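Local coordinates for monomethylamine methyltransferase mtmB1 (Methanosarcina barkeri, PDB 1NTH), which catalyses transfer of the methyl group from monomethylamine to the corrinoid cofactor of its partner protein MtmC, a step in methanogenesis from methylamine, at residues Glu259-Phe264 / Gly331-Pro336; Cys345-Ser350 / Asp406-Leu411; Gln352-Thr357 / Arg391-Val396; Glu362-Val367 / Arg384-Val389. One frame throughout, in Å; residues are numbered along the deposited sequence.

Interaction 1: residues Glu259-Phe264 / Gly331-Pro336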
loop_
_atom_site.group_PDB
_atom_site.type_symbol
_atom_site.label_atom_id
_atom_site.label_comp_id
_atom_site.label_asym_id
_atom_site.label_seq_id
_atom_site.Cartn_x
_atom_site.Cartn_y
_atom_site.Cartn_z
ATOM N N GLU A 259 17.641 20.272 15.131
ATOM C CA GLU A 259 18.928 20.185 15.805
ATOM C C GLU A 259 19.578 21.552 15.966
ATOM O O GLU A 259 19.340 22.459 15.173
ATOM C CB GLU A 259 19.884 19.272 15.033
ATOM C CG GLU A 259 20.318 19.811 13.685
ATOM C CD GLU A 259 21.356 18.931 13.020
ATOM O OE1 GLU A 259 21.881 19.326 11.958
ATOM O OE2 GLU A 259 21.646 17.843 13.561
ATOM N N GLN A 260 20.377 21.691 17.016
ATOM C CA GLN A 260 21.111 22.927 17.259
ATOM C C GLN A 260 22.350 22.518 18.032
ATOM O O GLN A 260 22.288 21.675 18.931
ATOM C CB GLN A 260 20.279 23.938 18.056
ATOM C CG GLN A 260 20.702 25.396 17.808
ATOM C CD GLN A 260 21.816 25.870 18.730
ATOM O OE1 GLN A 260 22.698 26.631 18.319
ATOM N NE2 GLN A 260 21.768 25.443 19.985
ATOM N N MET A 261 23.484 23.093 17.658
ATOM C CA MET A 261 24.743 22.767 18.301
ATOM C C MET A 261 25.372 24.029 18.872
ATOM O O MET A 261 26.207 24.662 18.227
ATOM C CB MET A 261 25.684 22.116 17.288
ATOM C CG MET A 261 25.158 20.801 16.700
ATOM S SD MET A 261 23.725 20.960 15.584
ATOM C CE MET A 261 24.544 21.458 14.055
ATOM N N PRO A 262 24.972 24.411 20.094
ATOM C CA PRO A 262 25.521 25.616 20.723
ATOM C C PRO A 262 27.029 25.510 20.908
ATOM O O PRO A 262 27.555 24.445 21.224
ATOM C CB PRO A 262 24.754 25.701 22.040
ATOM C CG PRO A 262 24.464 24.264 22.360
ATOM C CD PRO A 262 24.066 23.698 21.014
ATOM N N ILE A 263 27.719 26.627 20.709
ATOM C CA ILE A 263 29.168 26.645 20.810
ATOM C C ILE A 263 29.693 27.222 22.120
ATOM O O ILE A 263 29.489 28.402 22.416
ATOM C CB ILE A 263 29.773 27.449 19.636
ATOM C CG1 ILE A 263 29.337 26.825 18.305
ATOM C CG2 ILE A 263 31.292 27.466 19.736
ATOM C CD1 ILE A 263 29.758 27.618 17.080
ATOM N N PHE A 264 30.361 26.382 22.904
ATOM C CA PHE A 264 30.948 26.833 24.159
ATOM C C PHE A 264 32.073 27.785 23.782
ATOM O O PHE A 264 32.935 27.437 22.977
ATOM C CB PHE A 264 31.540 25.664 24.944
ATOM C CG PHE A 264 32.483 26.098 26.031
ATOM C CD1 PHE A 264 32.011 26.797 27.137
ATOM C CD2 PHE A 264 33.851 25.868 25.915
ATOM C CE1 PHE A 264 32.889 27.263 28.116
ATOM C CE2 PHE A 264 34.740 26.331 26.887
ATOM C CZ PHE A 264 34.257 27.033 27.988
ATOM N N GLY A 331 17.860 14.368 22.105
ATOM C CA GLY A 331 18.998 13.493 21.928
ATOM C C GLY A 331 20.249 14.341 21.878
ATOM O O GLY A 331 20.165 15.571 21.924
ATOM N N ASN A 332 21.406 13.697 21.801
ATOM C CA ASN A 332 22.669 14.423 21.712
ATOM C C ASN A 332 23.528 13.739 20.654
ATOM O O ASN A 332 23.437 12.523 20.463
ATOM C CB ASN A 332 23.384 14.442 23.069
ATOM C CG ASN A 332 24.407 15.570 23.170
ATOM O OD1 ASN A 332 24.508 16.410 22.272
ATOM N ND2 ASN A 332 25.162 15.595 24.261
ATOM N N GLN A 333 24.352 14.528 19.964
ATOM C CA GLN A 333 25.217 14.033 18.896
ATOM C C GLN A 333 26.677 13.975 19.345
ATOM O O GLN A 333 27.126 14.794 20.145
ATOM C CB GLN A 333 25.075 14.900 17.643
ATOM C CG GLN A 333 25.201 16.384 17.881
ATOM C CD GLN A 333 24.866 17.195 16.645
ATOM O OE1 GLN A 333 25.629 17.230 15.684
ATOM N NE2 GLN A 333 23.714 17.842 16.662
ATOM N N TYR A 334 27.403 12.998 18.809
ATOM C CA TYR A 334 28.790 12.717 19.191
ATOM C C TYR A 334 29.915 13.104 18.232
ATOM O O TYR A 334 29.990 12.587 17.117
ATOM C CB TYR A 334 28.911 11.214 19.483
ATOM C CG TYR A 334 28.100 10.745 20.671
ATOM C CD1 TYR A 334 26.723 10.982 20.748
ATOM C CD2 TYR A 334 28.719 10.110 21.746
ATOM C CE1 TYR A 334 25.991 10.608 21.873
ATOM C CE2 TYR A 334 28.001 9.729 22.870
ATOM C CZ TYR A 334 26.638 9.986 22.932
ATOM O OH TYR A 334 25.944 9.662 24.073
ATOM N N TYR A 335 30.803 13.989 18.695
ATOM C CA TYR A 335 31.967 14.445 17.929
ATOM C C TYR A 335 33.261 14.307 18.729
ATOM O O TYR A 335 33.719 15.273 19.339
ATOM C CB TYR A 335 31.812 15.901 17.498
ATOM C CG TYR A 335 30.939 16.107 16.288
ATOM C CD1 TYR A 335 29.572 16.348 16.419
ATOM C CD2 TYR A 335 31.488 16.095 15.007
ATOM C CE1 TYR A 335 28.775 16.582 15.301
ATOM C CE2 TYR A 335 30.701 16.324 13.884
ATOM C CZ TYR A 335 29.350 16.571 14.037
ATOM O OH TYR A 335 28.586 16.843 12.926
ATOM N N PRO A 336 33.863 13.110 18.746
ATOM C CA PRO A 336 35.114 12.929 19.492
ATOM C C PRO A 336 36.277 13.537 18.706
ATOM O O PRO A 336 36.189 13.702 17.487
ATOM C CB PRO A 336 35.256 11.409 19.583
ATOM C CG PRO A 336 33.851 10.897 19.380
ATOM C CD PRO A 336 33.316 11.812 18.319
#

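Interaction 2: residues Cys345-Ser350 / Asp406-Leu411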
loop_
_atom_site.group_PDB
_atom_site.type_symbol
_atom_site.label_atom_id
_atom_site.label_comp_id
_atom_site.label_asym_id
_atom_site.label_seq_id
_atom_site.Cartn_x
_atom_site.Cartn_y
_atom_site.Cartn_z
ATOM N N CYS A 345 39.312 7.758 21.422
ATOM C CA CYS A 345 38.024 7.913 20.754
ATOM C C CYS A 345 36.928 7.213 21.553
ATOM O O CYS A 345 35.872 7.787 21.820
ATOM C CB CYS A 345 38.084 7.331 19.340
ATOM S SG CYS A 345 36.520 7.450 18.421
ATOM N N LEU A 346 37.187 5.969 21.941
ATOM C CA LEU A 346 36.215 5.201 22.705
ATOM C C LEU A 346 35.932 5.820 24.070
ATOM O O LEU A 346 34.787 5.841 24.518
ATOM C CB LEU A 346 36.698 3.756 22.874
ATOM C CG LEU A 346 36.873 2.972 21.569
ATOM C CD1 LEU A 346 37.314 1.548 21.881
ATOM C CD2 LEU A 346 35.553 2.963 20.790
ATOM N N LEU A 347 36.968 6.327 24.733
ATOM C CA LEU A 347 36.781 6.941 26.042
ATOM C C LEU A 347 36.027 8.263 25.932
ATOM O O LEU A 347 35.227 8.601 26.805
ATOM C CB LEU A 347 38.135 7.164 26.731
ATOM C CG LEU A 347 38.888 5.893 27.135
ATOM C CD1 LEU A 347 40.222 6.268 27.770
ATOM C CD2 LEU A 347 38.049 5.079 28.109
ATOM N N GLU A 348 36.284 9.010 24.862
ATOM C CA GLU A 348 35.604 10.284 24.648
ATOM C C GLU A 348 34.111 10.033 24.454
ATOM O O GLU A 348 33.271 10.674 25.088
ATOM C CB GLU A 348 36.158 10.989 23.407
ATOM C CG GLU A 348 37.478 11.721 23.608
ATOM C CD GLU A 348 37.934 12.420 22.337
ATOM O OE1 GLU A 348 38.541 11.757 21.468
ATOM O OE2 GLU A 348 37.667 13.634 22.197
ATOM N N ALA A 349 33.788 9.091 23.575
ATOM C CA ALA A 349 32.395 8.763 23.304
ATOM C C ALA A 349 31.733 8.202 24.559
ATOM O O ALA A 349 30.557 8.461 24.817
ATOM C CB ALA A 349 32.307 7.752 22.166
ATOM N N SER A 350 32.488 7.434 25.339
ATOM C CA SER A 350 31.956 6.849 26.565
ATOM C C SER A 350 31.559 7.930 27.564
ATOM O O SER A 350 30.501 7.851 28.188
ATOM C CB SER A 350 32.985 5.910 27.202
ATOM O OG SER A 350 33.201 4.770 26.394
ATOM N N ASP A 406 34.084 12.923 36.255
ATOM C CA ASP A 406 35.231 13.758 36.583
ATOM C C ASP A 406 36.527 12.981 36.371
ATOM O O ASP A 406 37.497 13.512 35.830
ATOM C CB ASP A 406 35.143 14.246 38.031
ATOM C CG ASP A 406 36.328 15.107 38.427
ATOM O OD1 ASP A 406 36.613 16.097 37.720
ATOM O OD2 ASP A 406 36.976 14.791 39.447
ATOM N N LYS A 407 36.537 11.719 36.788
ATOM C CA LYS A 407 37.722 10.880 36.635
ATOM C C LYS A 407 37.983 10.511 35.180
ATOM O O LYS A 407 39.130 10.500 34.728
ATOM C CB LYS A 407 37.576 9.592 37.448
ATOM C CG LYS A 407 37.483 9.790 38.949
ATOM C CD LYS A 407 37.336 8.449 39.650
ATOM C CE LYS A 407 37.216 8.615 41.156
ATOM N NZ LYS A 407 37.036 7.299 41.835
ATOM N N LEU A 408 36.915 10.203 34.451
ATOM C CA LEU A 408 37.037 9.811 33.053
ATOM C C LEU A 408 37.512 10.947 32.159
ATOM O O LEU A 408 38.448 10.781 31.377
ATOM C CB LEU A 408 35.697 9.273 32.539
ATOM C CG LEU A 408 35.635 8.864 31.063
ATOM C CD1 LEU A 408 36.741 7.864 30.737
ATOM C CD2 LEU A 408 34.266 8.265 30.774
ATOM N N VAL A 409 36.871 12.105 32.269
ATOM C CA VAL A 409 37.253 13.239 31.445
ATOM C C VAL A 409 38.706 13.630 31.713
ATOM O O VAL A 409 39.409 14.085 30.812
ATOM C CB VAL A 409 36.323 14.445 31.699
ATOM C CG1 VAL A 409 36.789 15.649 30.887
ATOM C CG2 VAL A 409 34.887 14.076 31.315
ATOM N N SER A 410 39.156 13.434 32.949
ATOM C CA SER A 410 40.532 13.758 33.317
ATOM C C SER A 410 41.533 12.864 32.593
ATOM O O SER A 410 42.703 13.221 32.444
ATOM C CB SER A 410 40.728 13.620 34.829
ATOM O OG SER A 410 40.033 14.636 35.530
ATOM N N LEU A 411 41.075 11.703 32.137
ATOM C CA LEU A 411 41.951 10.770 31.439
ATOM C C LEU A 411 42.320 11.202 30.023
ATOM O O LEU A 411 43.275 10.680 29.450
ATOM C CB LEU A 411 41.316 9.375 31.386
ATOM C CG LEU A 411 41.128 8.615 32.701
ATOM C CD1 LEU A 411 40.497 7.260 32.417
ATOM C CD2 LEU A 411 42.470 8.439 33.393
#

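Interaction 3: residues Gln352-Thr357 / Arg391-Val396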
loop_
_atom_site.group_PDB
_atom_site.type_symbol
_atom_site.label_atom_id
_atom_site.label_comp_id
_atom_site.label_asym_id
_atom_site.label_seq_id
_atom_site.Cartn_x
_atom_site.Cartn_y
_atom_site.Cartn_z
ATOM N N GLN A 352 30.596 10.878 26.954
ATOM C CA GLN A 352 29.367 11.518 26.511
ATOM C C GLN A 352 28.159 10.603 26.684
ATOM O O GLN A 352 27.071 11.068 27.015
ATOM C CB GLN A 352 29.472 11.969 25.055
ATOM C CG GLN A 352 28.334 12.896 24.673
ATOM C CD GLN A 352 28.484 13.485 23.294
ATOM O OE1 GLN A 352 29.599 13.648 22.792
ATOM N NE2 GLN A 352 27.360 13.833 22.676
ATOM N N SER A 353 28.348 9.306 26.462
ATOM C CA SER A 353 27.249 8.360 26.625
ATOM C C SER A 353 26.817 8.320 28.092
ATOM O O SER A 353 25.628 8.232 28.400
ATOM C CB SER A 353 27.675 6.965 26.159
ATOM O OG SER A 353 26.612 6.037 26.310
ATOM N N ILE A 354 27.783 8.393 29.001
ATOM C CA ILE A 354 27.466 8.389 30.424
ATOM C C ILE A 354 26.654 9.644 30.751
ATOM O O ILE A 354 25.611 9.574 31.400
ATOM C CB ILE A 354 28.753 8.376 31.284
ATOM C CG1 ILE A 354 29.463 7.029 31.130
ATOM C CG2 ILE A 354 28.416 8.665 32.745
ATOM C CD1 ILE A 354 30.868 7.000 31.727
ATOM N N THR A 355 27.136 10.788 30.279
ATOM C CA THR A 355 26.471 12.063 30.518
ATOM C C THR A 355 25.061 12.106 29.931
ATOM O O THR A 355 24.109 12.484 30.616
ATOM C CB THR A 355 27.286 13.223 29.916
ATOM O OG1 THR A 355 28.612 13.205 30.459
ATOM C CG2 THR A 355 26.627 14.563 30.226
ATOM N N ASP A 356 24.933 11.718 28.665
ATOM C CA ASP A 356 23.637 11.732 27.992
ATOM C C ASP A 356 22.629 10.773 28.616
ATOM O O ASP A 356 21.460 11.113 28.797
ATOM C CB ASP A 356 23.802 11.391 26.508
ATOM C CG ASP A 356 24.524 12.479 25.735
ATOM O OD1 ASP A 356 24.523 13.642 26.200
ATOM O OD2 ASP A 356 25.076 12.174 24.655
ATOM N N THR A 357 23.079 9.568 28.938
ATOM C CA THR A 357 22.199 8.576 29.541
ATOM C C THR A 357 21.708 9.029 30.914
ATOM O O THR A 357 20.506 9.030 31.188
ATOM C CB THR A 357 22.922 7.218 29.674
ATOM O OG1 THR A 357 23.308 6.757 28.374
ATOM C CG2 THR A 357 22.014 6.185 30.328
ATOM N N ARG A 391 23.951 1.318 28.530
ATOM C CA ARG A 391 23.331 0.263 29.322
ATOM C C ARG A 391 23.911 0.262 30.734
ATOM O O ARG A 391 23.179 0.161 31.717
ATOM C CB ARG A 391 23.569 -1.107 28.682
ATOM C CG ARG A 391 22.914 -2.249 29.446
ATOM C CD ARG A 391 23.301 -3.613 28.883
ATOM N NE ARG A 391 24.714 -3.911 29.090
ATOM C CZ ARG A 391 25.617 -3.980 28.116
ATOM N NH1 ARG A 391 25.258 -3.769 26.858
ATOM N NH2 ARG A 391 26.881 -4.261 28.405
ATOM N N ALA A 392 25.233 0.379 30.825
ATOM C CA ALA A 392 25.917 0.384 32.113
ATOM C C ALA A 392 25.551 1.588 32.980
ATOM O O ALA A 392 25.466 1.480 34.203
ATOM C CB ALA A 392 27.427 0.345 31.892
ATOM N N THR A 393 25.329 2.733 32.341
ATOM C CA THR A 393 24.995 3.967 33.047
ATOM C C THR A 393 23.544 4.052 33.522
ATOM O O THR A 393 23.260 4.644 34.563
ATOM C CB THR A 393 25.286 5.193 32.152
ATOM O OG1 THR A 393 26.660 5.168 31.751
ATOM C CG2 THR A 393 25.011 6.491 32.902
ATOM N N ALA A 394 22.629 3.465 32.760
ATOM C CA ALA A 394 21.214 3.508 33.112
ATOM C C ALA A 394 20.948 3.038 34.542
ATOM O O ALA A 394 21.383 1.960 34.942
ATOM C CB ALA A 394 20.402 2.667 32.126
ATOM N N GLY A 395 20.243 3.864 35.309
ATOM C CA GLY A 395 19.910 3.509 36.675
ATOM C C GLY A 395 20.937 3.841 37.744
ATOM O O GLY A 395 20.637 3.746 38.936
ATOM N N VAL A 396 22.142 4.227 37.341
ATOM C CA VAL A 396 23.181 4.557 38.313
ATOM C C VAL A 396 22.882 5.883 39.011
ATOM O O VAL A 396 22.399 6.830 38.390
ATOM C CB VAL A 396 24.572 4.636 37.636
ATOM C CG1 VAL A 396 25.634 5.027 38.657
ATOM C CG2 VAL A 396 24.919 3.291 37.012
HETATM O O HOH W 1 20.156 6.835 33.518
#

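Interaction 4: residues Glu362-Val367 / Arg384-Val389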
loop_
_atom_site.group_PDB
_atom_site.type_symbol
_atom_site.label_atom_id
_atom_site.label_comp_id
_atom_site.label_asym_id
_atom_site.label_seq_id
_atom_site.Cartn_x
_atom_site.Cartn_y
_atom_site.Cartn_z
ATOM N N GLU A 362 16.801 10.841 25.331
ATOM C CA GLU A 362 16.041 9.713 24.807
ATOM C C GLU A 362 16.791 9.030 23.669
ATOM O O GLU A 362 16.632 7.830 23.449
ATOM C CB GLU A 362 14.673 10.167 24.292
ATOM C CG GLU A 362 13.629 10.446 25.364
ATOM C CD GLU A 362 13.855 11.745 26.113
ATOM O OE1 GLU A 362 14.384 12.706 25.514
ATOM O OE2 GLU A 362 13.480 11.812 27.302
ATOM N N ILE A 363 17.605 9.797 22.949
ATOM C CA ILE A 363 18.354 9.264 21.818
ATOM C C ILE A 363 19.825 9.684 21.819
ATOM O O ILE A 363 20.149 10.838 22.104
ATOM C CB ILE A 363 17.721 9.732 20.483
ATOM C CG1 ILE A 363 16.271 9.239 20.390
ATOM C CG2 ILE A 363 18.544 9.218 19.305
ATOM C CD1 ILE A 363 15.505 9.799 19.196
ATOM N N LEU A 364 20.706 8.737 21.512
ATOM C CA LEU A 364 22.143 9.001 21.418
ATOM C C LEU A 364 22.471 8.830 19.937
ATOM O O LEU A 364 22.276 7.749 19.380
ATOM C CB LEU A 364 22.938 7.984 22.244
ATOM C CG LEU A 364 22.500 7.764 23.693
ATOM C CD1 LEU A 364 23.489 6.825 24.383
ATOM C CD2 LEU A 364 22.434 9.095 24.417
ATOM N N SER A 365 22.965 9.888 19.297
ATOM C CA SER A 365 23.276 9.838 17.868
ATOM C C SER A 365 24.784 9.977 17.626
ATOM O O SER A 365 25.333 11.077 17.705
ATOM C CB SER A 365 22.513 10.962 17.149
ATOM O OG SER A 365 22.430 10.740 15.750
ATOM N N GLY A 366 25.443 8.858 17.332
ATOM C CA GLY A 366 26.882 8.875 17.101
ATOM C C GLY A 366 27.353 7.715 16.242
ATOM O O GLY A 366 26.550 6.868 15.865
ATOM N N VAL A 367 28.654 7.622 15.968
ATOM C CA VAL A 367 29.661 8.552 16.473
ATOM C C VAL A 367 30.460 9.161 15.320
ATOM O O VAL A 367 31.000 8.439 14.484
ATOM C CB VAL A 367 30.642 7.805 17.411
ATOM C CG1 VAL A 367 31.757 8.732 17.863
ATOM C CG2 VAL A 367 29.883 7.235 18.608
ATOM N N ARG A 384 28.975 0.747 19.155
ATOM C CA ARG A 384 28.814 -0.372 20.073
ATOM C C ARG A 384 29.196 0.080 21.484
ATOM O O ARG A 384 28.503 -0.224 22.452
ATOM C CB ARG A 384 29.701 -1.554 19.663
ATOM C CG ARG A 384 29.561 -2.754 20.594
ATOM C CD ARG A 384 30.692 -3.755 20.415
ATOM N NE ARG A 384 30.700 -4.369 19.092
ATOM C CZ ARG A 384 31.573 -5.294 18.708
ATOM N NH1 ARG A 384 32.510 -5.711 19.553
ATOM N NH2 ARG A 384 31.513 -5.803 17.485
ATOM N N MET A 385 30.303 0.812 21.596
ATOM C CA MET A 385 30.745 1.289 22.900
ATOM C C MET A 385 29.722 2.269 23.462
ATOM O O MET A 385 29.383 2.220 24.646
ATOM C CB MET A 385 32.110 1.970 22.791
ATOM C CG MET A 385 32.689 2.406 24.136
ATOM S SD MET A 385 32.995 1.017 25.267
ATOM C CE MET A 385 34.612 0.495 24.710
ATOM N N MET A 386 29.229 3.158 22.603
ATOM C CA MET A 386 28.237 4.146 23.007
ATOM C C MET A 386 27.037 3.423 23.622
ATOM O O MET A 386 26.525 3.824 24.668
ATOM C CB MET A 386 27.808 4.974 21.786
ATOM C CG MET A 386 26.795 6.074 22.069
ATOM S SD MET A 386 26.438 7.077 20.596
ATOM C CE MET A 386 25.385 5.962 19.662
ATOM N N GLY A 387 26.615 2.337 22.977
ATOM C CA GLY A 387 25.483 1.571 23.467
ATOM C C GLY A 387 25.745 0.792 24.744
ATOM O O GLY A 387 24.910 0.782 25.648
ATOM N N GLU A 388 26.896 0.129 24.830
ATOM C CA GLU A 388 27.222 -0.644 26.029
ATOM C C GLU A 388 27.344 0.262 27.247
ATOM O O GLU A 388 26.904 -0.086 28.344
ATOM C CB GLU A 388 28.530 -1.416 25.842
ATOM C CG GLU A 388 28.397 -2.658 24.982
ATOM C CD GLU A 388 29.321 -3.773 25.436
ATOM O OE1 GLU A 388 30.530 -3.723 25.119
ATOM O OE2 GLU A 388 28.834 -4.693 26.127
ATOM N N VAL A 389 27.947 1.427 27.046
ATOM C CA VAL A 389 28.123 2.381 28.127
ATOM C C VAL A 389 26.772 2.927 28.580
ATOM O O VAL A 389 26.558 3.162 29.770
ATOM C CB VAL A 389 29.053 3.534 27.695
ATOM C CG1 VAL A 389 29.068 4.626 28.756
ATOM C CG2 VAL A 389 30.467 2.995 27.483
#

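Interaction 1: residues Glu259-Phe264 / Gly331-Pro336
M261 and Q333 meet at about a right angle within the TIM barrel, where E259 ends one parallel strand and Q333 ends another; strand 293-300 lies between them, so the side chains must reach across it. The thioether chain of M261 comes down over the carboxamide of Q333. M261 CG and M261 SD each lie 3.3 Å from Q333 NE2, with CG above the amide plane. Methionine suits this place because it bends: turns at chi2 (69°) and chi3 (80°) fold the chain back over the face of the amide. E259 crosses Q333 from another direction, also nearly at a right angle, with carboxylate and amide planes 26° apart. E259 OE2 and Q333 NE2 are 3.7 Å apart, too far for a hydrogen bond; the other carboxylate oxygen, OE1, is bonded to S231 OG instead. All three side chains were deposited in two conformations, so the details hold for one of them. Glutamine offers a long, flat group that can be covered on a face yet still bond at its end: Q333 NE2 donates to the backbone O of D296 in the intervening strand, and Q333 OE1 lies at the edge of the Y335 ring, in its plane.

Interaction 2: residues Cys345-Ser350 / Asp406-Leu411
L408 and L347 share most of the surface buried where helix 343-359 meets helix 398-410. The first of these follows barrel strand 330-333 and belongs to the helical layer of the TIM barrel; the second packs on it. Their branched ends touch, L347 CD2 lying 4.0 Å from L408 CD1, and the two side chains approach at a slant. L408 holds its CG anti to the backbone N (chi1 178°), which points the fork toward helix 343-359, and chi2 (54°) then spreads its two methyl groups. There they divide the work. CD1 meets the leucine, whereas CD2 lies over the backbone of the facing helix, 4.1 Å from L347 O and 4.2 Å from S350 C. One leucine thus covers both a side chain and the main chain next to it, a task suited to a residue that forks at its end.

S350 suits a place close to another helix because it is small and can satisfy its own hydroxyl. Its OG donates to L346 O at 2.7 Å, while S350 N reaches the same oxygen at 2.9 Å from the opposite face of the carbonyl plane. The serine therefore meets the facing leucine with its backbone carbon and CB and not with its hydroxyl. Around this apolar seam, L454 of helix 438-454 packs on L408, L451 of that helix packs on S350, M385 and V389 of helix 380-393 cover S350 as well, and V409 turns to helix 309-325.

Interaction 3: residues Gln352-Thr357 / Arg391-Val396
I354 and T357, one helical turn apart, carry the side of segment 352-357 that meets T393 and A394, where helix 380-393 comes to its end. At the start of the segment, Q352 faces the barrel strands and bonds through NE2 to Q333 O. S353 follows; its OG is bonded to M386 O, tying the two helices together just beside this contact. I354 then crosses T393 at about a right angle, its CG1 3.4 Å from T393 OG1. The methyl of the threonine meets the backbone instead, T393 CG2 lying 3.5 Å from I354 O. T355 and D356 turn to other neighbours, D356 OD1 accepting from N332 ND2.

T357 closes the contact. Its CG2, set anti to the backbone N, lies 3.9 Å from T393 CB and 3.7 Å from A394 N. The hydroxyl is on another branch (chi1 -60°) and donates back to S353 O at 2.7 Å. Beyond T393 the chain leaves the helix in a type II turn to V396, with G395 at positive phi, as glycine readily allows. A water lies between T357 O and this turn, although its link to G395 N is weak.

Threonine serves both helices well because its two branches can do different jobs. T393 OG1 bonds to V389 O within its own helix, as T357 OG1 does to S353 O, and no hydrogen bond crosses between the segments. Both threonine hydroxyls are met inside their own helices, and the join is van der Waals contact of methyl and methylene groups with each other, with backbone atoms and with the T393 hydroxyl oxygen.

Interaction 4: residues Glu362-Val367 / Arg384-Val389
M386 reaches from its helix onto strand 363-366 and lies along L364, G366 and V367. Its methyl, CE, rests on the main chain, 3.6 Å from L364 O and 3.7 Å from G366 N. The sulfur sits between two side chains, with M386 SD 4.0 Å from both L364 CB and V367 CG2. Further back, M386 CG touches L364 CD1. The chain is extended from the backbone (chi1 -179°) and bends only at its last torsion (75°), which lays the methyl against the strand.

G366 lets the thioether come this close, since M386 SD passes 4.0 Å from its CA with no side chain in the way. A cis peptide follows, and V367 then directs CG2 at the sulfur. Helix 380-393 is the one that comes after this strand in the TIM barrel, running almost antiparallel to it: the local axes make 158° and approach to 9.6 Å. Long, flexible methionine suits such a strand–helix interface, where M386 also touches V126 of the adjacent strand.

Outside this shell, V389 packs on I354 of helix 343-359, the neighbouring helix. S365 points away from the helix, and its OG is bonded to Q127 OE1 and to O2 of the pyrrolysine at position 202. On the helix's other side, R384 forms a salt bridge with E150 and donates through NH1 to the backbone O of F3 of a second subunit.

In the fold
All four contacts are buried, but at different depths. Interaction 1 is the most central, its centre about 5 Å from the centre of the chain, and joins the ends of barrel strands through polar and thioether groups. Interaction 4 joins a neighbouring strand to the helix layer; backbone bonds such as N332 O to S365 N tie it to interaction 1. Interactions 2 and 3 lie further out between helices, both using helix 343-359: interaction 2 is mostly leucine packing, interaction 3 sets threonine methyls and an isoleucine against a helix end. They meet where L408 CD2 touches I354 CD1. Interactions 3 and 4 share helix 380-393, and both are nested within the loop interaction 2 closes.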